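Local structure of uncharacterized protein LPG1670 (5T2X) at residues 141-146 with 184-189; 134-139 with 173-178; 106-109 with 114-117; 193-198 with 256-261. The protein is of unknown function, a Legionella pneumophila member of the DUF5630 family that folds as a mostly helical chain without strands. One frame throughout, in Å; residues are numbered along the deposited sequence.

Contact 1: 141-146 with 184-189; sequences WAYEKY and AILSNA
Leu186 sends its methyl CD1 between two tyrosines of helix 132-147, Tyr143 and Tyr146, which lie three residues apart and so project from the same flank of that helix. Tyr143 and Leu186 approach from opposite directions, and the phenol oxygen OH of Tyr143 comes within 3.4 Å of Leu186 CD1, with the ring carbon CZ of Tyr143 just behind at 3.7 Å from the same methyl. Tyr146 behaves differently, sliding past the leucine in the opposite sense, so that its ring carbon CE2 lies alongside, 3.9 Å from Leu186 CD1. The methyl stands oblique to both rings. In each tyrosine CG is anti to the backbone N (chi1 178° in Tyr143), which carries the ring out toward the partner segment. In Leu186 CD1 is anti to CA (chi2 177°), and this stretched branch gives the reach the contact needs. A tyrosine suits such a partly exposed place because its ring packs against apolar carbon while its hydroxyl can serve a polar group; Tyr143 OH is hydrogen-bonded to the backbone oxygen of Asn182. Just beyond Leu186 the chain folds into an ST turn, in which Ser187 OG accepts from Ala189 N at 3.2 Å. The contact joins helix 132-147 to the chain at the end of helix 169-185, with helix 153-167 between the two in sequence. From that middle helix Thr157 touches Tyr143 and Ser154 touches Tyr146; Leu183 of helix 169-185 touches both tyrosine side chains, and helix 191-207 lies against Ala184 and Ile185.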
loop_
_atom_site.group_PDB
_atom_site.type_symbol
_atom_site.label_atom_id
_atom_site.label_comp_id
_atom_site.label_asym_id
_atom_site.label_seq_id
_atom_site.Cartn_x
_atom_site.Cartn_y
_atom_site.Cartn_z
ATOM N N TRP A 141 2.964 -12.196 6.208
ATOM C CA TRP A 141 2.134 -13.122 6.973
ATOM C C TRP A 141 1.761 -14.343 6.144
ATOM O O TRP A 141 1.866 -15.482 6.611
ATOM C CB TRP A 141 0.881 -12.398 7.469
ATOM C CG TRP A 141 -0.223 -13.305 7.916
ATOM C CD1 TRP A 141 -0.277 -14.024 9.075
ATOM C CD2 TRP A 141 -1.449 -13.571 7.223
ATOM N NE1 TRP A 141 -1.454 -14.728 9.140
ATOM C CE2 TRP A 141 -2.192 -14.467 8.016
ATOM C CE3 TRP A 141 -1.988 -13.140 6.006
ATOM C CZ2 TRP A 141 -3.445 -14.943 7.633
ATOM C CZ3 TRP A 141 -3.233 -13.614 5.626
ATOM C CH2 TRP A 141 -3.947 -14.505 6.437
ATOM N N ALA A 142 1.323 -14.125 4.902
ATOM C CA ALA A 142 0.936 -15.250 4.060
ATOM C C ALA A 142 2.143 -16.070 3.627
ATOM O O ALA A 142 2.025 -17.286 3.432
ATOM C CB ALA A 142 0.159 -14.752 2.842
ATOM N N TYR A 143 3.309 -15.435 3.482
ATOM C CA TYR A 143 4.500 -16.178 3.083
ATOM C C TYR A 143 4.955 -17.123 4.187
ATOM O O TYR A 143 5.345 -18.263 3.911
ATOM C CB TYR A 143 5.627 -15.218 2.706
ATOM C CG TYR A 143 6.906 -15.929 2.325
ATOM C CD1 TYR A 143 7.028 -16.564 1.096
ATOM C CD2 TYR A 143 7.987 -15.975 3.197
ATOM C CE1 TYR A 143 8.191 -17.221 0.741
ATOM C CE2 TYR A 143 9.157 -16.629 2.850
ATOM C CZ TYR A 143 9.253 -17.249 1.621
ATOM O OH TYR A 143 10.411 -17.902 1.267
ATOM N N GLU A 144 4.921 -16.666 5.440
ATOM C CA GLU A 144 5.292 -17.540 6.549
ATOM C C GLU A 144 4.295 -18.681 6.706
ATOM O O GLU A 144 4.679 -19.799 7.067
ATOM C CB GLU A 144 5.403 -16.732 7.841
ATOM C CG GLU A 144 6.515 -15.691 7.825
ATOM C CD GLU A 144 7.896 -16.304 7.648
ATOM O OE1 GLU A 144 8.109 -17.449 8.104
ATOM O OE2 GLU A 144 8.768 -15.642 7.048
ATOM N N LYS A 145 3.011 -18.418 6.441
ATOM C CA LYS A 145 2.024 -19.493 6.410
ATOM C C LYS A 145 2.361 -20.501 5.318
ATOM O O LYS A 145 2.307 -21.716 5.537
ATOM C CB LYS A 145 0.625 -18.917 6.187
ATOM C CG LYS A 145 0.096 -18.066 7.326
ATOM C CD LYS A 145 -0.586 -18.915 8.377
ATOM C CE LYS A 145 -1.140 -18.060 9.503
ATOM N NZ LYS A 145 -1.809 -18.885 10.547
ATOM N N TYR A 146 2.707 -20.005 4.129
ATOM C CA TYR A 146 3.092 -20.889 3.037
ATOM C C TYR A 146 4.379 -21.635 3.363
ATOM O O TYR A 146 4.508 -22.828 3.064
ATOM C CB TYR A 146 3.241 -20.079 1.747
ATOM C CG TYR A 146 3.831 -20.841 0.583
ATOM C CD1 TYR A 146 3.192 -21.959 0.064
ATOM C CD2 TYR A 146 5.016 -20.429 -0.011
ATOM C CE1 TYR A 146 3.725 -22.653 -1.005
ATOM C CE2 TYR A 146 5.555 -21.115 -1.080
ATOM C CZ TYR A 146 4.905 -22.226 -1.574
ATOM O OH TYR A 146 5.438 -22.911 -2.638
ATOM N N ALA A 184 10.442 -18.352 -5.183
ATOM C CA ALA A 184 11.364 -19.187 -5.945
ATOM C C ALA A 184 12.259 -20.016 -5.034
ATOM O O ALA A 184 12.663 -21.123 -5.406
ATOM C CB ALA A 184 12.214 -18.321 -6.873
ATOM N N ILE A 185 12.579 -19.499 -3.845
ATOM C CA ILE A 185 13.425 -20.236 -2.909
ATOM C C ILE A 185 12.745 -21.529 -2.477
ATOM O O ILE A 185 13.392 -22.575 -2.346
ATOM C CB ILE A 185 13.776 -19.347 -1.699
ATOM C CG1 ILE A 185 14.587 -18.130 -2.148
ATOM C CG2 ILE A 185 14.542 -20.139 -0.651
ATOM C CD1 ILE A 185 15.871 -18.482 -2.866
ATOM N N LEU A 186 11.434 -21.482 -2.258
ATOM C CA LEU A 186 10.678 -22.638 -1.794
ATOM C C LEU A 186 10.094 -23.465 -2.932
ATOM O O LEU A 186 9.406 -24.457 -2.666
ATOM C CB LEU A 186 9.550 -22.187 -0.860
ATOM C CG LEU A 186 9.972 -21.346 0.347
ATOM C CD1 LEU A 186 8.757 -20.898 1.145
ATOM C CD2 LEU A 186 10.944 -22.118 1.226
ATOM N N SER A 187 10.346 -23.090 -4.181
ATOM C CA SER A 187 9.784 -23.797 -5.320
ATOM C C SER A 187 10.772 -24.824 -5.859
ATOM O O SER A 187 11.991 -24.650 -5.775
ATOM C CB SER A 187 9.400 -22.816 -6.428
ATOM O OG SER A 187 8.932 -23.500 -7.578
ATOM N N ASN A 188 10.229 -25.907 -6.412
ATOM C CA ASN A 188 11.037 -26.933 -7.053
ATOM C C ASN A 188 11.243 -26.680 -8.540
ATOM O O ASN A 188 12.116 -27.313 -9.145
ATOM C CB ASN A 188 10.402 -28.312 -6.844
ATOM C CG ASN A 188 10.487 -28.777 -5.402
ATOM O OD1 ASN A 188 11.513 -28.606 -4.742
ATOM N ND2 ASN A 188 9.404 -29.362 -4.904
ATOM N N ALA A 189 10.469 -25.777 -9.138
ATOM C CA ALA A 189 10.683 -25.313 -10.509
ATOM C C ALA A 189 10.683 -23.791 -10.498
ATOM O O ALA A 189 9.761 -23.147 -11.013
ATOM C CB ALA A 189 9.617 -25.864 -11.459
#

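Contact 2: 134-139 with 173-178; sequences AYNSLS and YLLFYK
The flat carboxamide of Asn136 meets Leu175 through its oxygen, OD1 lying 3.4 Å from the methyl CD1, while the flat ring of Tyr135 turns away and leaves its backbone oxygen as the part nearest Leu175. That ring is held elsewhere, packed near Ala127 and Lys163 with its OH hydrogen-bonded to His130 ND1. The motif is a pair of parallel helices in an all-helical array: the axes of the short segments 134-139 and 173-178 differ in direction by only 7° and approach to 11.1 Å, with helix 153-167 between them in sequence. At such a spacing a long aliphatic side chain can bridge much of the gap, and Leu175 does so. With CG anti to the backbone N (chi1 172°), it directs CD2 to 3.9 Å from Asn136 CA, over the helix backbone, and leaves CD1 to touch the polar side chains. Small or slender residues suit the receiving side, since they let the leucine come close. Ser139 is one, its OG 3.8 Å from Leu175 CD1. The serine hydroxyl turns back on its own helix, where OG donates to Asn136 O at 2.8 Å from above the carbonyl plane, with a C=O...OG angle of 118°.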
loop_
_atom_site.group_PDB
_atom_site.type_symbol
_atom_site.label_atom_id
_atom_site.label_comp_id
_atom_site.label_asym_id
_atom_site.label_seq_id
_atom_site.Cartn_x
_atom_site.Cartn_y
_atom_site.Cartn_z
ATOM N N ALA A 134 0.254 -2.258 4.792
ATOM C CA ALA A 134 -0.588 -3.420 5.053
ATOM C C ALA A 134 -0.319 -4.529 4.046
ATOM O O ALA A 134 -0.173 -5.699 4.422
ATOM C CB ALA A 134 -2.061 -3.017 5.029
ATOM N N TYR A 135 -0.259 -4.182 2.757
ATOM C CA TYR A 135 0.047 -5.180 1.736
ATOM C C TYR A 135 1.410 -5.815 1.979
ATOM O O TYR A 135 1.579 -7.027 1.802
ATOM C CB TYR A 135 -0.008 -4.545 0.347
ATOM C CG TYR A 135 -1.410 -4.308 -0.171
ATOM C CD1 TYR A 135 -2.428 -5.216 0.085
ATOM C CD2 TYR A 135 -1.714 -3.172 -0.913
ATOM C CE1 TYR A 135 -3.713 -5.005 -0.388
ATOM C CE2 TYR A 135 -2.996 -2.951 -1.390
ATOM C CZ TYR A 135 -3.991 -3.870 -1.123
ATOM O OH TYR A 135 -5.267 -3.657 -1.593
ATOM N N ASN A 136 2.393 -5.014 2.393
ATOM C CA ASN A 136 3.718 -5.553 2.678
ATOM C C ASN A 136 3.680 -6.500 3.872
ATOM O O ASN A 136 4.249 -7.597 3.826
ATOM C CB ASN A 136 4.704 -4.412 2.929
ATOM C CG ASN A 136 6.116 -4.904 3.173
ATOM O OD1 ASN A 136 6.533 -5.923 2.626
ATOM N ND2 ASN A 136 6.858 -4.183 4.004
ATOM N N SER A 137 3.005 -6.094 4.948
ATOM C CA SER A 137 2.952 -6.923 6.147
ATOM C C SER A 137 2.092 -8.163 5.930
ATOM O O SER A 137 2.420 -9.247 6.427
ATOM C CB SER A 137 2.432 -6.101 7.326
ATOM O OG SER A 137 2.421 -6.865 8.519
ATOM N N LEU A 138 0.989 -8.028 5.187
ATOM C CA LEU A 138 0.137 -9.183 4.923
ATOM C C LEU A 138 0.824 -10.200 4.020
ATOM O O LEU A 138 0.612 -11.407 4.183
ATOM C CB LEU A 138 -1.188 -8.736 4.307
ATOM C CG LEU A 138 -2.222 -8.150 5.269
ATOM C CD1 LEU A 138 -3.417 -7.609 4.505
ATOM C CD2 LEU A 138 -2.663 -9.202 6.277
ATOM N N SER A 139 1.639 -9.742 3.067
ATOM C CA SER A 139 2.366 -10.681 2.217
ATOM C C SER A 139 3.409 -11.455 3.011
ATOM O O SER A 139 3.651 -12.633 2.727
ATOM C CB SER A 139 3.022 -9.947 1.046
ATOM O OG SER A 139 4.026 -9.055 1.495
ATOM N N TYR A 173 6.141 -2.600 -7.065
ATOM C CA TYR A 173 6.754 -3.596 -7.937
ATOM C C TYR A 173 8.000 -4.206 -7.310
ATOM O O TYR A 173 8.328 -5.364 -7.591
ATOM C CB TYR A 173 7.077 -2.981 -9.299
ATOM C CG TYR A 173 5.868 -2.890 -10.202
ATOM C CD1 TYR A 173 5.505 -3.956 -11.013
ATOM C CD2 TYR A 173 5.078 -1.749 -10.225
ATOM C CE1 TYR A 173 4.394 -3.884 -11.832
ATOM C CE2 TYR A 173 3.967 -1.668 -11.042
ATOM C CZ TYR A 173 3.630 -2.739 -11.842
ATOM O OH TYR A 173 2.525 -2.663 -12.657
ATOM N N LEU A 174 8.705 -3.454 -6.461
ATOM C CA LEU A 174 9.814 -4.048 -5.724
ATOM C C LEU A 174 9.322 -5.089 -4.729
ATOM O O LEU A 174 9.999 -6.100 -4.504
ATOM C CB LEU A 174 10.621 -2.961 -5.013
ATOM C CG LEU A 174 11.561 -2.145 -5.904
ATOM C CD1 LEU A 174 12.355 -1.146 -5.078
ATOM C CD2 LEU A 174 12.493 -3.065 -6.676
ATOM N N LEU A 175 8.151 -4.865 -4.128
ATOM C CA LEU A 175 7.566 -5.873 -3.252
ATOM C C LEU A 175 7.184 -7.123 -4.035
ATOM O O LEU A 175 7.446 -8.246 -3.591
ATOM C CB LEU A 175 6.349 -5.298 -2.524
ATOM C CG LEU A 175 5.521 -6.290 -1.704
ATOM C CD1 LEU A 175 6.357 -6.903 -0.590
ATOM C CD2 LEU A 175 4.279 -5.618 -1.139
ATOM N N PHE A 176 6.562 -6.944 -5.206
ATOM C CA PHE A 176 6.245 -8.082 -6.063
ATOM C C PHE A 176 7.512 -8.806 -6.499
ATOM O O PHE A 176 7.541 -10.040 -6.558
ATOM C CB PHE A 176 5.452 -7.605 -7.279
ATOM C CG PHE A 176 4.834 -8.716 -8.087
ATOM C CD1 PHE A 176 5.549 -9.343 -9.097
ATOM C CD2 PHE A 176 3.532 -9.120 -7.848
ATOM C CE1 PHE A 176 4.976 -10.359 -9.845
ATOM C CE2 PHE A 176 2.954 -10.134 -8.593
ATOM C CZ PHE A 176 3.678 -10.755 -9.592
ATOM N N TYR A 177 8.569 -8.052 -6.804
ATOM C CA TYR A 177 9.835 -8.662 -7.197
ATOM C C TYR A 177 10.426 -9.483 -6.057
ATOM O O TYR A 177 10.845 -10.629 -6.253
ATOM C CB TYR A 177 10.809 -7.574 -7.658
ATOM C CG TYR A 177 12.260 -7.830 -7.307
ATOM C CD1 TYR A 177 13.032 -8.714 -8.051
ATOM C CD2 TYR A 177 12.860 -7.172 -6.240
ATOM C CE1 TYR A 177 14.360 -8.945 -7.732
ATOM C CE2 TYR A 177 14.185 -7.397 -5.915
ATOM C CZ TYR A 177 14.929 -8.282 -6.664
ATOM O OH TYR A 177 16.247 -8.505 -6.341
ATOM N N LYS A 178 10.459 -8.913 -4.850
ATOM C CA LYS A 178 10.993 -9.642 -3.706
ATOM C C LYS A 178 10.110 -10.827 -3.335
ATOM O O LYS A 178 10.618 -11.858 -2.881
ATOM C CB LYS A 178 11.153 -8.701 -2.511
ATOM C CG LYS A 178 11.930 -9.301 -1.351
ATOM C CD LYS A 178 13.337 -9.692 -1.780
ATOM C CE LYS A 178 14.110 -10.332 -0.639
ATOM N NZ LYS A 178 15.495 -10.701 -1.046
#

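Contact 3: 106-109 with 114-117; sequences ECRE and PFGD
Arg108 points the amino nitrogen NH2 at the middle of the Phe115 ring, 3.3 Å above its plane, in a cation-pi contact of the T-shaped kind. The motif is the tight connection of a helical hairpin, where helix 91-111 turns back into helix 117-128. Guanidinium and ring planes stand 78° apart, and Arg108 CZ lies 4.7 Å from the ring centroid, only 8° off the normal, so the cation presents an edge to the aromatic face. Pro114 takes a face of the same guanidinium, with CB 3.7 Å above its plane and over its centre; a rigid, apolar proline ring covers this flat group well. The arginine chain bends at chi3 (-62°) after running straight from the backbone, which swings its end over the loop. Phe115 has left-handed helical backbone angles, and Gly116 follows as the N-cap of the next helix. One shell further out, Glu119 from the first turn of that helix ties both partners: OE2 forms a salt bridge with Arg108 NH2, and OE1 accepts from Phe115 N. The phenylalanine also leans on Leu120 and Leu123, and Phe115 CE1 lies 3.5 Å from Trp141 CB.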
loop_
_atom_site.group_PDB
_atom_site.type_symbol
_atom_site.label_atom_id
_atom_site.label_comp_id
_atom_site.label_asym_id
_atom_site.label_seq_id
_atom_site.Cartn_x
_atom_site.Cartn_y
_atom_site.Cartn_z
ATOM N N GLU A 106 -0.069 -1.403 17.193
ATOM C CA GLU A 106 -0.367 -1.401 18.620
ATOM C C GLU A 106 -0.919 -2.746 19.076
ATOM O O GLU A 106 -0.651 -3.171 20.205
ATOM C CB GLU A 106 -1.355 -0.283 18.959
ATOM C CG GLU A 106 -0.826 1.117 18.706
ATOM C CD GLU A 106 -1.790 2.199 19.159
ATOM O OE1 GLU A 106 -2.772 1.867 19.853
ATOM O OE2 GLU A 106 -1.568 3.382 18.818
ATOM N N CYS A 107 -1.693 -3.423 18.223
ATOM C CA CYS A 107 -2.217 -4.735 18.593
ATOM C C CYS A 107 -1.095 -5.751 18.752
ATOM O O CYS A 107 -1.144 -6.603 19.646
ATOM C CB CYS A 107 -3.231 -5.212 17.553
ATOM S SG CYS A 107 -4.842 -4.399 17.643
ATOM N N ARG A 108 -0.075 -5.680 17.892
ATOM C CA ARG A 108 1.063 -6.584 18.029
ATOM C C ARG A 108 1.828 -6.311 19.316
ATOM O O ARG A 108 2.302 -7.245 19.974
ATOM C CB ARG A 108 1.992 -6.461 16.821
ATOM C CG ARG A 108 3.274 -7.276 16.961
ATOM C CD ARG A 108 4.159 -7.183 15.731
ATOM N NE ARG A 108 3.509 -7.721 14.541
ATOM C CZ ARG A 108 4.159 -8.100 13.445
ATOM N NH1 ARG A 108 5.480 -8.010 13.391
ATOM N NH2 ARG A 108 3.488 -8.577 12.404
ATOM N N GLU A 109 1.955 -5.036 19.694
ATOM C CA GLU A 109 2.641 -4.692 20.934
ATOM C C GLU A 109 1.924 -5.275 22.146
ATOM O O GLU A 109 2.566 -5.686 23.118
ATOM C CB GLU A 109 2.758 -3.173 21.061
ATOM C CG GLU A 109 3.414 -2.701 22.351
ATOM C CD GLU A 109 4.928 -2.766 22.297
ATOM O OE1 GLU A 109 5.566 -1.694 22.243
ATOM O OE2 GLU A 109 5.480 -3.887 22.301
ATOM N N PRO A 114 3.587 -11.899 16.729
ATOM C CA PRO A 114 3.258 -11.330 15.416
ATOM C C PRO A 114 1.992 -11.944 14.834
ATOM O O PRO A 114 1.731 -13.140 14.989
ATOM C CB PRO A 114 4.484 -11.674 14.557
ATOM C CG PRO A 114 5.559 -12.072 15.533
ATOM C CD PRO A 114 4.835 -12.679 16.689
ATOM N N PHE A 115 1.205 -11.098 14.164
ATOM C CA PHE A 115 0.039 -11.522 13.385
ATOM C C PHE A 115 -1.003 -12.232 14.251
ATOM O O PHE A 115 -1.480 -13.322 13.926
ATOM C CB PHE A 115 0.455 -12.397 12.199
ATOM C CG PHE A 115 1.397 -11.712 11.248
ATOM C CD1 PHE A 115 1.012 -10.557 10.586
ATOM C CD2 PHE A 115 2.665 -12.221 11.015
ATOM C CE1 PHE A 115 1.877 -9.919 9.712
ATOM C CE2 PHE A 115 3.533 -11.592 10.142
ATOM C CZ PHE A 115 3.138 -10.438 9.489
ATOM N N GLY A 116 -1.365 -11.594 15.359
ATOM C CA GLY A 116 -2.513 -12.034 16.122
ATOM C C GLY A 116 -3.811 -11.726 15.399
ATOM O O GLY A 116 -3.842 -11.075 14.353
ATOM N N ASP A 117 -4.913 -12.207 15.977
ATOM C CA ASP A 117 -6.218 -12.000 15.355
ATOM C C ASP A 117 -6.570 -10.519 15.278
ATOM O O ASP A 117 -7.137 -10.060 14.280
ATOM C CB ASP A 117 -7.298 -12.769 16.117
ATOM C CG ASP A 117 -7.173 -14.270 15.948
ATOM O OD1 ASP A 117 -6.483 -14.709 15.002
ATOM O OD2 ASP A 117 -7.772 -15.012 16.756
#

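Contact 4: 193-198 with 256-261; sequences SYQEAL and NKIYDK
Ile258 gives up the most surface here, lying against Leu198 and Gln195 with two different branches. Its CG2 methyl meets the leucine, at 3.9 Å from Leu198 CD2, while CD1, at the end of the longer branch, reaches the helix one turn earlier and rests 3.9 Å from Gln195 CB. The split follows from the torsions: CG1 is anti to the carbonyl carbon (chi1 -64°), which places CG2 anti to the backbone N, and chi2 of 177° extends CD1 outward. A beta-branched isoleucine therefore spans two positions of the facing helix, and its CD1 also lies 3.9 Å from Gln195 O. Leu198, its CG anti to the backbone N (chi1 175°), is buried and answers with CD2. In the fold this is helix-on-helix packing that brings helix 252-272, the last of the modelled chain, against helix 191-207; Ile241 and Thr244 of helix 237-248 touch Leu198 as well, bringing a third helix to the apolar patch. Gln195 fits at the margin because its aliphatic base can pack while its amide end serves a polar partner, OE1 being hydrogen-bonded to Ser191 OG. At one margin, Glu196 OE2 and Lys261 NZ lie 4.7 Å apart, too far for contact, and the lysine has a long, weak ion pair with Glu199.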
loop_
_atom_site.group_PDB
_atom_site.type_symbol
_atom_site.label_atom_id
_atom_site.label_comp_id
_atom_site.label_asym_id
_atom_site.label_seq_id
_atom_site.Cartn_x
_atom_site.Cartn_y
_atom_site.Cartn_z
ATOM N N SER A 193 9.143 -18.220 -11.373
ATOM C CA SER A 193 9.157 -17.215 -10.318
ATOM C C SER A 193 10.258 -16.187 -10.550
ATOM O O SER A 193 10.053 -14.988 -10.331
ATOM C CB SER A 193 9.322 -17.889 -8.957
ATOM O OG SER A 193 8.314 -18.864 -8.752
ATOM N N TYR A 194 11.433 -16.635 -11.005
ATOM C CA TYR A 194 12.518 -15.698 -11.279
ATOM C C TYR A 194 12.215 -14.843 -12.502
ATOM O O TYR A 194 12.583 -13.663 -12.548
ATOM C CB TYR A 194 13.833 -16.450 -11.464
ATOM C CG TYR A 194 14.493 -16.883 -10.172
ATOM C CD1 TYR A 194 15.007 -15.945 -9.285
ATOM C CD2 TYR A 194 14.623 -18.227 -9.851
ATOM C CE1 TYR A 194 15.616 -16.335 -8.107
ATOM C CE2 TYR A 194 15.235 -18.626 -8.677
ATOM C CZ TYR A 194 15.728 -17.676 -7.809
ATOM O OH TYR A 194 16.336 -18.069 -6.638
ATOM N N GLN A 195 11.548 -15.419 -13.506
ATOM C CA GLN A 195 11.180 -14.641 -14.685
ATOM C C GLN A 195 10.158 -13.566 -14.338
ATOM O O GLN A 195 10.222 -12.449 -14.862
ATOM C CB GLN A 195 10.642 -15.564 -15.777
ATOM C CG GLN A 195 11.662 -16.569 -16.289
ATOM C CD GLN A 195 11.045 -17.613 -17.196
ATOM O OE1 GLN A 195 11.557 -18.726 -17.316
ATOM N NE2 GLN A 195 9.939 -17.259 -17.840
ATOM N N GLU A 196 9.207 -13.888 -13.456
ATOM C CA GLU A 196 8.262 -12.878 -12.991
ATOM C C GLU A 196 8.938 -11.852 -12.091
ATOM O O GLU A 196 8.547 -10.680 -12.087
ATOM C CB GLU A 196 7.095 -13.545 -12.259
ATOM C CG GLU A 196 6.088 -14.221 -13.177
ATOM C CD GLU A 196 5.218 -13.225 -13.922
ATOM O OE1 GLU A 196 4.895 -12.166 -13.343
ATOM O OE2 GLU A 196 4.860 -13.498 -15.086
ATOM N N ALA A 197 9.948 -12.272 -11.325
ATOM C CA ALA A 197 10.683 -11.330 -10.488
ATOM C C ALA A 197 11.441 -10.317 -11.335
ATOM O O ALA A 197 11.487 -9.127 -11.000
ATOM C CB ALA A 197 11.646 -12.081 -9.569
ATOM N N LEU A 198 12.041 -10.772 -12.437
ATOM C CA LEU A 198 12.800 -9.872 -13.300
ATOM C C LEU A 198 11.898 -8.813 -13.920
ATOM O O LEU A 198 12.245 -7.626 -13.948
ATOM C CB LEU A 198 13.516 -10.674 -14.389
ATOM C CG LEU A 198 14.271 -9.865 -15.446
ATOM C CD1 LEU A 198 15.376 -9.042 -14.805
ATOM C CD2 LEU A 198 14.835 -10.781 -16.522
ATOM N N ASN A 256 14.767 -10.875 -24.020
ATOM C CA ASN A 256 14.160 -9.847 -24.861
ATOM C C ASN A 256 12.649 -9.799 -24.686
ATOM O O ASN A 256 12.049 -8.721 -24.762
ATOM C CB ASN A 256 14.517 -10.089 -26.328
ATOM C CG ASN A 256 15.993 -9.891 -26.610
ATOM O OD1 ASN A 256 16.622 -8.981 -26.070
ATOM N ND2 ASN A 256 16.555 -10.747 -27.455
ATOM N N LYS A 257 12.018 -10.949 -24.446
ATOM C CA LYS A 257 10.578 -10.962 -24.217
ATOM C C LYS A 257 10.225 -10.290 -22.896
ATOM O O LYS A 257 9.231 -9.562 -22.809
ATOM C CB LYS A 257 10.056 -12.399 -24.251
ATOM C CG LYS A 257 8.540 -12.516 -24.163
ATOM C CD LYS A 257 7.856 -11.862 -25.356
ATOM C CE LYS A 257 8.307 -12.488 -26.669
ATOM N NZ LYS A 257 8.011 -13.947 -26.724
ATOM N N ILE A 258 11.037 -10.516 -21.859
ATOM C CA ILE A 258 10.756 -9.926 -20.554
ATOM C C ILE A 258 11.028 -8.427 -20.572
ATOM O O ILE A 258 10.250 -7.636 -20.026
ATOM C CB ILE A 258 11.575 -10.644 -19.463
ATOM C CG1 ILE A 258 11.144 -12.108 -19.354
ATOM C CG2 ILE A 258 11.422 -9.939 -18.124
ATOM C CD1 ILE A 258 11.940 -12.910 -18.346
ATOM N N TYR A 259 12.132 -8.011 -21.200
ATOM C CA TYR A 259 12.441 -6.587 -21.290
ATOM C C TYR A 259 11.373 -5.838 -22.078
ATOM O O TYR A 259 11.030 -4.698 -21.744
ATOM C CB TYR A 259 13.815 -6.384 -21.927
ATOM C CG TYR A 259 14.974 -6.422 -20.955
ATOM C CD1 TYR A 259 15.566 -7.625 -20.594
ATOM C CD2 TYR A 259 15.485 -5.252 -20.407
ATOM C CE1 TYR A 259 16.630 -7.663 -19.710
ATOM C CE2 TYR A 259 16.548 -5.279 -19.522
ATOM C CZ TYR A 259 17.117 -6.488 -19.177
ATOM O OH TYR A 259 18.175 -6.524 -18.296
ATOM N N ASP A 260 10.834 -6.462 -23.128
ATOM C CA ASP A 260 9.793 -5.811 -23.917
ATOM C C ASP A 260 8.486 -5.720 -23.139
ATOM O O ASP A 260 7.776 -4.711 -23.227
ATOM C CB ASP A 260 9.587 -6.557 -25.235
ATOM C CG ASP A 260 10.730 -6.343 -26.211
ATOM O OD1 ASP A 260 11.836 -5.971 -25.765
ATOM O OD2 ASP A 260 10.521 -6.549 -27.425
ATOM N N LYS A 261 8.149 -6.762 -22.376
ATOM C CA LYS A 261 6.936 -6.716 -21.563
ATOM C C LYS A 261 7.047 -5.663 -20.468
ATOM O O LYS A 261 6.071 -4.966 -20.169
ATOM C CB LYS A 261 6.650 -8.092 -20.961
ATOM C CG LYS A 261 6.161 -9.127 -21.963
ATOM C CD LYS A 261 6.019 -10.499 -21.321
ATOM C CE LYS A 261 5.038 -10.472 -20.159
ATOM N NZ LYS A 261 4.908 -11.806 -19.509
#

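Overall arrangement
Contacts 1 and 2 hold the same two elements, helix 132-147 and helix 169-185, with centres 13 Å apart: contact 2 lies near the chain centre and is partly buried, whereas contact 1 is a surface contact near the C-terminal ends of both. Contact 4 is apolar and locally buried although peripheral, and is linked to them by Ala184 against Tyr194 and by Tyr177 against Ala197. Contact 3, far from contact 4 at about 36 Å between centres, is the one that uses a charged group on an aromatic face, at the surface; its Phe115 touches Trp141 and Ser137. Elsewhere, leucine or isoleucine methyls carry the packing.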